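Local coordinates for putative platelet activating factor (Streptococcus pneumoniae, PDB 2HSJ), which is of unknown function but probably acts as an ester hydrolase of the GDSL-like, SGNH-type lipase and acylhydrolase family, at residues Asn110-Ala113 with Ile114-Val118; Asn136-Glu139 with Glu140-Gln143; Asn155-Gln158 with Ala159-Glu162. All blocks are in the same frame, centred on the assembly; numbering follows the deposited sequence. Where two conformers were deposited one is given.

Contact 1. Residues Asn110-Ala113 with Ile114-Val118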
loop_
_atom_site.group_PDB
_atom_site.type_symbol
_atom_site.label_atom_id
_atom_site.label_comp_id
_atom_site.label_asym_id
_atom_site.label_seq_id
_atom_site.Cartn_x
_atom_site.Cartn_y
_atom_site.Cartn_z
ATOM N N ASN D 110 26.066 3.285 -22.581
ATOM C CA ASN D 110 24.670 3.627 -22.299
ATOM C C ASN D 110 24.259 3.168 -20.901
ATOM O O ASN D 110 23.671 3.936 -20.137
ATOM C CB ASN D 110 23.728 3.016 -23.339
ATOM C CG ASN D 110 23.820 3.694 -24.699
ATOM O OD1 ASN D 110 24.320 4.808 -24.817
ATOM N ND2 ASN D 110 23.318 3.024 -25.717
ATOM N N LEU D 111 24.604 1.924 -20.553
ATOM C CA LEU D 111 24.242 1.386 -19.243
ATOM C C LEU D 111 24.942 2.142 -18.147
ATOM O O LEU D 111 24.352 2.422 -17.102
ATOM C CB LEU D 111 24.583 -0.097 -19.139
ATOM C CG LEU D 111 23.637 -1.002 -19.893
ATOM C CD1 LEU D 111 24.247 -2.354 -20.101
ATOM C CD2 LEU D 111 22.277 -1.101 -19.131
ATOM N N GLU D 112 26.217 2.489 -18.378
ATOM C CA GLU D 112 26.949 3.239 -17.371
ATOM C C GLU D 112 26.304 4.596 -17.128
ATOM O O GLU D 112 26.122 5.018 -15.979
ATOM C CB GLU D 112 28.428 3.343 -17.717
ATOM C CG GLU D 112 29.193 3.936 -16.557
ATOM C CD GLU D 112 30.682 3.683 -16.614
ATOM O OE1 GLU D 112 31.193 3.346 -17.708
ATOM O OE2 GLU D 112 31.327 3.834 -15.542
ATOM N N ALA D 113 25.873 5.260 -18.201
ATOM C CA ALA D 113 25.175 6.536 -18.035
ATOM C C ALA D 113 23.830 6.409 -17.276
ATOM O O ALA D 113 23.453 7.292 -16.499
ATOM C CB ALA D 113 24.931 7.159 -19.396
ATOM N N ILE D 114 23.105 5.332 -17.538
ATOM C CA ILE D 114 21.843 5.061 -16.802
ATOM C C ILE D 114 22.142 4.934 -15.286
ATOM O O ILE D 114 21.513 5.577 -14.447
ATOM C CB ILE D 114 21.139 3.810 -17.342
ATOM C CG1 ILE D 114 20.606 4.059 -18.757
ATOM C CG2 ILE D 114 20.004 3.392 -16.394
ATOM C CD1 ILE D 114 20.388 2.821 -19.600
ATOM N N ILE D 115 23.133 4.110 -14.952
ATOM C CA ILE D 115 23.519 3.912 -13.559
ATOM C C ILE D 115 23.855 5.247 -12.911
ATOM O O ILE D 115 23.390 5.572 -11.806
ATOM C CB ILE D 115 24.728 2.943 -13.453
ATOM C CG1 ILE D 115 24.289 1.533 -13.823
ATOM C CG2 ILE D 115 25.307 2.961 -12.047
ATOM C CD1 ILE D 115 25.458 0.616 -14.149
ATOM N N GLN D 116 24.678 6.041 -13.596
ATOM C CA GLN D 116 25.052 7.337 -13.044
ATOM C C GLN D 116 23.867 8.310 -12.910
ATOM O O GLN D 116 23.794 9.082 -11.958
ATOM C CB GLN D 116 26.146 7.968 -13.882
ATOM C CG GLN D 116 27.416 7.167 -13.865
ATOM C CD GLN D 116 28.431 7.695 -14.859
ATOM O OE1 GLN D 116 28.105 8.483 -15.748
ATOM N NE2 GLN D 116 29.659 7.255 -14.723
ATOM N N SER D 117 22.928 8.266 -13.857
ATOM C CA SER D 117 21.781 9.153 -13.767
ATOM C C SER D 117 20.872 8.759 -12.585
ATOM O O SER D 117 20.400 9.612 -11.821
ATOM C CB SER D 117 21.040 9.121 -15.090
ATOM O OG SER D 117 19.996 10.079 -15.104
ATOM N N VAL D 118 20.668 7.461 -12.415
ATOM C CA VAL D 118 19.891 6.972 -11.277
ATOM C C VAL D 118 20.542 7.357 -9.946
ATOM O O VAL D 118 19.832 7.746 -9.004
ATOM C CB VAL D 118 19.689 5.447 -11.366
ATOM C CG1 VAL D 118 19.049 4.891 -10.067
ATOM C CG2 VAL D 118 18.847 5.090 -12.595
#

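Contact 2. Residues Asn136-Glu139 with Glu140-Gln143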
loop_
_atom_site.group_PDB
_atom_site.type_symbol
_atom_site.label_atom_id
_atom_site.label_comp_id
_atom_site.label_asym_id
_atom_site.label_seq_id
_atom_site.Cartn_x
_atom_site.Cartn_y
_atom_site.Cartn_z
ATOM N N ASN D 136 17.214 -19.773 -27.612
ATOM C CA ASN D 136 17.229 -21.145 -28.098
ATOM C C ASN D 136 17.637 -21.114 -29.553
ATOM O O ASN D 136 17.012 -20.431 -30.369
ATOM C CB ASN D 136 15.879 -21.827 -27.870
ATOM C CG ASN D 136 15.936 -23.322 -28.155
ATOM O OD1 ASN D 136 16.155 -23.725 -29.285
ATOM N ND2 ASN D 136 15.762 -24.148 -27.117
ATOM N N GLU D 137 18.704 -21.858 -29.863
ATOM C CA GLU D 137 19.332 -21.789 -31.180
ATOM C C GLU D 137 18.779 -22.830 -32.170
ATOM O O GLU D 137 19.292 -22.952 -33.284
ATOM C CB GLU D 137 20.871 -21.860 -31.053
ATOM C CG GLU D 137 21.491 -20.587 -30.433
ATOM C CD GLU D 137 23.010 -20.675 -30.223
ATOM O OE1 GLU D 137 23.596 -21.732 -30.542
ATOM O OE2 GLU D 137 23.625 -19.679 -29.762
ATOM N N ARG D 138 17.724 -23.558 -31.787
ATOM C CA ARG D 138 17.107 -24.551 -32.695
ATOM C C ARG D 138 16.625 -23.846 -33.955
ATOM O O ARG D 138 16.179 -22.700 -33.900
ATOM C CB ARG D 138 15.938 -25.290 -32.030
ATOM C CG ARG D 138 16.352 -26.378 -31.022
ATOM C CD ARG D 138 15.140 -26.939 -30.248
ATOM N NE ARG D 138 14.133 -27.566 -31.113
ATOM C CZ ARG D 138 14.173 -28.825 -31.549
ATOM N NH1 ARG D 138 15.180 -29.628 -31.217
ATOM N NH2 ARG D 138 13.201 -29.278 -32.333
ATOM N N GLU D 139 16.719 -24.534 -35.094
ATOM C CA GLU D 139 16.332 -23.947 -36.375
ATOM C C GLU D 139 14.910 -23.342 -36.394
ATOM O O GLU D 139 14.676 -22.290 -37.001
ATOM C CB GLU D 139 16.488 -24.980 -37.504
ATOM C CG GLU D 139 16.417 -24.368 -38.898
ATOM C CD GLU D 139 16.204 -25.390 -40.021
ATOM O OE1 GLU D 139 16.474 -26.609 -39.832
ATOM O OE2 GLU D 139 15.772 -24.962 -41.117
ATOM N N GLU D 140 13.972 -23.997 -35.708
ATOM C CA GLU D 140 12.570 -23.559 -35.695
ATOM C C GLU D 140 12.342 -22.168 -35.096
ATOM O O GLU D 140 11.285 -21.577 -35.300
ATOM C CB GLU D 140 11.698 -24.575 -34.957
ATOM C CG GLU D 140 12.043 -24.753 -33.481
ATOM C CD GLU D 140 11.080 -25.683 -32.762
ATOM O OE1 GLU D 140 9.853 -25.543 -32.965
ATOM O OE2 GLU D 140 11.558 -26.548 -31.999
ATOM N N TYR D 141 13.322 -21.655 -34.349
ATOM C CA TYR D 141 13.184 -20.368 -33.667
ATOM C C TYR D 141 13.988 -19.239 -34.300
ATOM O O TYR D 141 14.066 -18.146 -33.735
ATOM C CB TYR D 141 13.640 -20.497 -32.213
ATOM C CG TYR D 141 12.865 -21.469 -31.368
ATOM C CD1 TYR D 141 11.481 -21.406 -31.289
ATOM C CD2 TYR D 141 13.528 -22.418 -30.602
ATOM C CE1 TYR D 141 10.773 -22.297 -30.478
ATOM C CE2 TYR D 141 12.837 -23.305 -29.798
ATOM C CZ TYR D 141 11.463 -23.240 -29.741
ATOM O OH TYR D 141 10.781 -24.123 -28.930
ATOM N N GLN D 142 14.586 -19.506 -35.459
ATOM C CA GLN D 142 15.478 -18.530 -36.100
ATOM C C GLN D 142 14.850 -17.149 -36.398
ATOM O O GLN D 142 15.562 -16.144 -36.366
ATOM C CB GLN D 142 16.152 -19.133 -37.340
ATOM C CG GLN D 142 17.173 -20.217 -37.004
ATOM C CD GLN D 142 17.754 -20.931 -38.227
ATOM O OE1 GLN D 142 17.134 -20.992 -39.297
ATOM N NE2 GLN D 142 18.959 -21.483 -38.067
ATOM N N GLN D 143 13.534 -17.111 -36.624
ATOM C CA GLN D 143 12.782 -15.875 -36.939
ATOM C C GLN D 143 12.743 -14.815 -35.831
ATOM O O GLN D 143 12.724 -13.608 -36.113
ATOM C CB GLN D 143 11.339 -16.213 -37.329
ATOM C CG GLN D 143 11.204 -17.045 -38.586
ATOM C CD GLN D 143 9.760 -17.293 -38.960
ATOM O OE1 GLN D 143 9.002 -17.908 -38.207
ATOM N NE2 GLN D 143 9.373 -16.819 -40.136
#

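Contact 3. Residues Asn155-Gln158 with Ala159-Glu162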
loop_
_atom_site.group_PDB
_atom_site.type_symbol
_atom_site.label_atom_id
_atom_site.label_comp_id
_atom_site.label_asym_id
_atom_site.label_seq_id
_atom_site.Cartn_x
_atom_site.Cartn_y
_atom_site.Cartn_z
ATOM N N ASN D 155 29.301 -13.185 -23.683
ATOM C CA ASN D 155 30.323 -12.128 -23.733
ATOM C C ASN D 155 29.799 -10.786 -23.209
ATOM O O ASN D 155 30.494 -10.073 -22.472
ATOM C CB ASN D 155 30.898 -11.983 -25.145
ATOM C CG ASN D 155 31.759 -13.167 -25.533
ATOM O OD1 ASN D 155 32.291 -13.865 -24.667
ATOM N ND2 ASN D 155 31.908 -13.400 -26.834
ATOM N N TRP D 156 28.565 -10.442 -23.569
ATOM C CA TRP D 156 27.976 -9.226 -23.034
ATOM C C TRP D 156 27.799 -9.333 -21.535
ATOM O O TRP D 156 28.054 -8.367 -20.821
ATOM C CB TRP D 156 26.657 -8.903 -23.722
ATOM C CG TRP D 156 26.900 -8.299 -25.082
ATOM C CD1 TRP D 156 27.794 -8.742 -26.049
ATOM C CD2 TRP D 156 26.254 -7.143 -25.633
ATOM N NE1 TRP D 156 27.726 -7.920 -27.159
ATOM C CE2 TRP D 156 26.783 -6.948 -26.942
ATOM C CE3 TRP D 156 25.257 -6.269 -25.168
ATOM C CZ2 TRP D 156 26.367 -5.894 -27.767
ATOM C CZ3 TRP D 156 24.833 -5.229 -25.990
ATOM C CH2 TRP D 156 25.384 -5.056 -27.287
ATOM N N ASN D 157 27.399 -10.510 -21.061
ATOM C CA ASN D 157 27.162 -10.702 -19.634
ATOM C C ASN D 157 28.429 -10.553 -18.822
ATOM O O ASN D 157 28.388 -10.061 -17.686
ATOM C CB ASN D 157 26.448 -12.025 -19.368
ATOM C CG ASN D 157 24.987 -11.968 -19.796
ATOM O OD1 ASN D 157 24.424 -10.875 -19.912
ATOM N ND2 ASN D 157 24.362 -13.139 -19.989
ATOM N N GLN D 158 29.563 -10.928 -19.414
ATOM C CA GLN D 158 30.856 -10.742 -18.742
ATOM C C GLN D 158 31.128 -9.252 -18.579
ATOM O O GLN D 158 31.580 -8.807 -17.513
ATOM C CB GLN D 158 31.998 -11.450 -19.499
ATOM C CG GLN D 158 33.266 -11.655 -18.685
ATOM C CD GLN D 158 34.210 -12.670 -19.329
ATOM O OE1 GLN D 158 33.784 -13.503 -20.150
ATOM N NE2 GLN D 158 35.491 -12.602 -18.974
ATOM N N ALA D 159 30.834 -8.481 -19.632
ATOM C CA ALA D 159 30.952 -7.022 -19.580
ATOM C C ALA D 159 29.994 -6.356 -18.561
ATOM O O ALA D 159 30.387 -5.446 -17.842
ATOM C CB ALA D 159 30.787 -6.427 -20.961
ATOM N N TYR D 160 28.745 -6.808 -18.521
ATOM C CA TYR D 160 27.799 -6.298 -17.529
ATOM C C TYR D 160 28.319 -6.557 -16.116
ATOM O O TYR D 160 28.197 -5.699 -15.237
ATOM C CB TYR D 160 26.448 -7.016 -17.674
ATOM C CG TYR D 160 25.519 -6.494 -18.781
ATOM C CD1 TYR D 160 26.023 -5.905 -19.953
ATOM C CD2 TYR D 160 24.136 -6.616 -18.651
ATOM C CE1 TYR D 160 25.159 -5.449 -20.973
ATOM C CE2 TYR D 160 23.272 -6.159 -19.647
ATOM C CZ TYR D 160 23.790 -5.578 -20.806
ATOM O OH TYR D 160 22.936 -5.126 -21.778
ATOM N N GLN D 161 28.863 -7.755 -15.898
ATOM C CA GLN D 161 29.396 -8.126 -14.584
ATOM C C GLN D 161 30.536 -7.184 -14.189
ATOM O O GLN D 161 30.647 -6.774 -13.014
ATOM C CB GLN D 161 29.865 -9.575 -14.580
ATOM C CG GLN D 161 30.285 -10.103 -13.213
ATOM C CD GLN D 161 30.723 -11.560 -13.286
ATOM O OE1 GLN D 161 31.539 -11.934 -14.134
ATOM N NE2 GLN D 161 30.196 -12.384 -12.386
ATOM N N GLU D 162 31.377 -6.824 -15.157
ATOM C CA GLU D 162 32.515 -5.935 -14.893
ATOM C C GLU D 162 32.031 -4.513 -14.600
ATOM O O GLU D 162 32.537 -3.837 -13.683
ATOM C CB GLU D 162 33.490 -5.997 -16.066
ATOM C CG GLU D 162 34.133 -7.389 -16.165
ATOM C CD GLU D 162 35.050 -7.572 -17.366
ATOM O OE1 GLU D 162 34.888 -6.842 -18.374
ATOM O OE2 GLU D 162 35.929 -8.474 -17.294
#

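Contact 1. Residues Asn110-Ala113 with Ile114-Val118
Gln116 lies one helical turn after Glu112 and follows its backbone carbonyl closely from CB outward. Gln116 CB stands 3.6 Å from Glu112 O, and CG comes nearer still, at 3.3 Å from the same oxygen. CG reaches this place because it sits beside the backbone N and opposite the carbonyl carbon (chi1 -64°), on the side from which Gln116 N donates its hydrogen bond to Glu112 O. From CG the chain runs extended: CD is still within touch of Glu112 O, OE1 stays loosely over the same turn near Glu112 O and Ala113 CA, and Gln116 NE2 lies 3.8 Å from Glu112 CG. The Glu112 carboxylate and the Gln116 amide, with planes 51° apart, do not bond to each other; Glu112 OE2 and Gln116 NE2 both hydrogen-bond to the hydroxyl of Tyr167, and so hold a residue of a magnesium site. Ile114 and Ile115 repeat the pattern, each laying CG1 3.4 Å from an oxygen four residues back, Asn110 O and Leu111 O respectively.

Four i to i+4 backbone bonds join the two segments. Helix 104-121 flanks the parallel sheet of an alpha/beta fold, as in SGNH hydrolases. Its middle part puts Leu111 and Ile115 against helix 150-164, Leu111 and Val118 against strand 88-92, and Asn110, Ala113 and Ile114 against helix 70-75.

Contact 2. Residues Asn136-Glu139 with Glu140-Gln143
The chain turns sharply between Arg138 and Gln142 as loop passes into helix. Two i to i+3 bonds follow each other: Tyr141 N donates to Arg138 O at 3.1 Å, and Gln142 N to Glu139 O at 3.2 Å. This pattern is in keeping with the 3-10 turn that ends at Tyr141, the N-cap residue of the short helix 142-145. Just before it, Asn136 OD1 accepts from Arg138 N in an Asx turn.

Asn136 OD1 also meets the edge of the Tyr141 ring, 3.2 Å from Tyr141 CD2. Amide and ring stand steeply to one another, with planes 78° apart, and Asn136 CG and CB continue the contact along the CD2-CE2 side. The other end of the amide is held too, since Asn136 ND2 donates to Leu186 O. Over the centre of the Tyr141 ring, on one face, lies CG of Glu140. The Glu140 side chain takes the crowded position between backbone N and carbonyl carbon (chi1 63°), which turns it back toward Arg138. There the two form a side-on salt bridge in which NE and NH2 of Arg138 both bond to one oxygen: Arg138 NE reaches Glu140 OE2 at 2.9 Å, using the anti lone pair, and Arg138 NH2 reaches Glu140 OE2 at 3.2 Å from above the carboxylate plane. Both bonds lie close to the guanidinium plane. Glu139 and Gln142, both exposed, also touch: Gln142 CG lies 3.2 Å from Glu139 O, and Gln142 OE1 rests against Glu139 CG.

The turn ends the loop that leads from strand 126-130 into helix 142-145. Lys188 packs on Arg138, Glu140 and Tyr141, and Glu137 OE2 accepts from Asn150 N at the start of helix 150-164.

Contact 3. Residues Asn155-Gln158 with Ala159-Glu162
Four backbone hydrogen bonds carry Asn155-Gln158 into Ala159-Glu162, in the i to i+4 pattern of an alpha-helix. They differ in length: Tyr160 N to Trp156 O is the shortest, at 2.9 Å, whereas Ala159 N to Asn155 O stretches to 3.3 Å.

Aliphatic and aromatic carbons crowd the same carbonyl oxygens. Tyr160 CD1 lies 3.3 Å from Trp156 O, so that this oxygen meets a ring carbon as well as the N-H of the same residue. Ala159 CB also approaches, lying 3.4 Å from Trp156 O. At the other end Glu162 CG comes to 3.2 Å from Gln158 O: with chi1 at -66° the side chain leans back along its own N-H, which returns its start over the preceding turn.

Between aromatic side chains the contact is looser. Tyr160 OH lies at the edge of the Trp156 indole, near its plane, 4.3 Å from Trp156 CE3; Tyr160 CE1 is equally far from that carbon. The hydroxyl is held by Ile93 O, a bond that fixes the far end of this buried ring.

The buried Asn157 is held from outside the helix: its OD1 accepts from Ile132 N, which fastens the helix to the loop following strand 126-130. Helix 150-164, like helix 104-121, flanks the parallel sheet of the SGNH-type alpha/beta fold. The two helices pack on each other, with Trp156 against Val104 and Ala107, and Ala159 against Leu108. Trp156 also meets Asp97 and Ile98 of helix 95-99, while Tyr160 and Gln161 rest on Phe172 of strand 170-173.

How the contacts relate
The three contacts come in series along the chain; none nests in or crosses another, and each closes only a turn or two of its own segment. Contact 1 lies on helix 104-121, which leads to strand 126-130 of the parallel sheet. Contact 2 follows that strand, where the loop turns into helix 142-145, and contact 3 lies on the next helix, 150-164, ahead of strand 170-173. Contacts 1 and 3 meet directly, Leu111 CD1 lying 3.3 Å from Tyr160 CZ, so the two helices pack together there. Contact 2 stands apart, its centre about 33 Å from that of contact 1 and about 24 Å from that of contact 3.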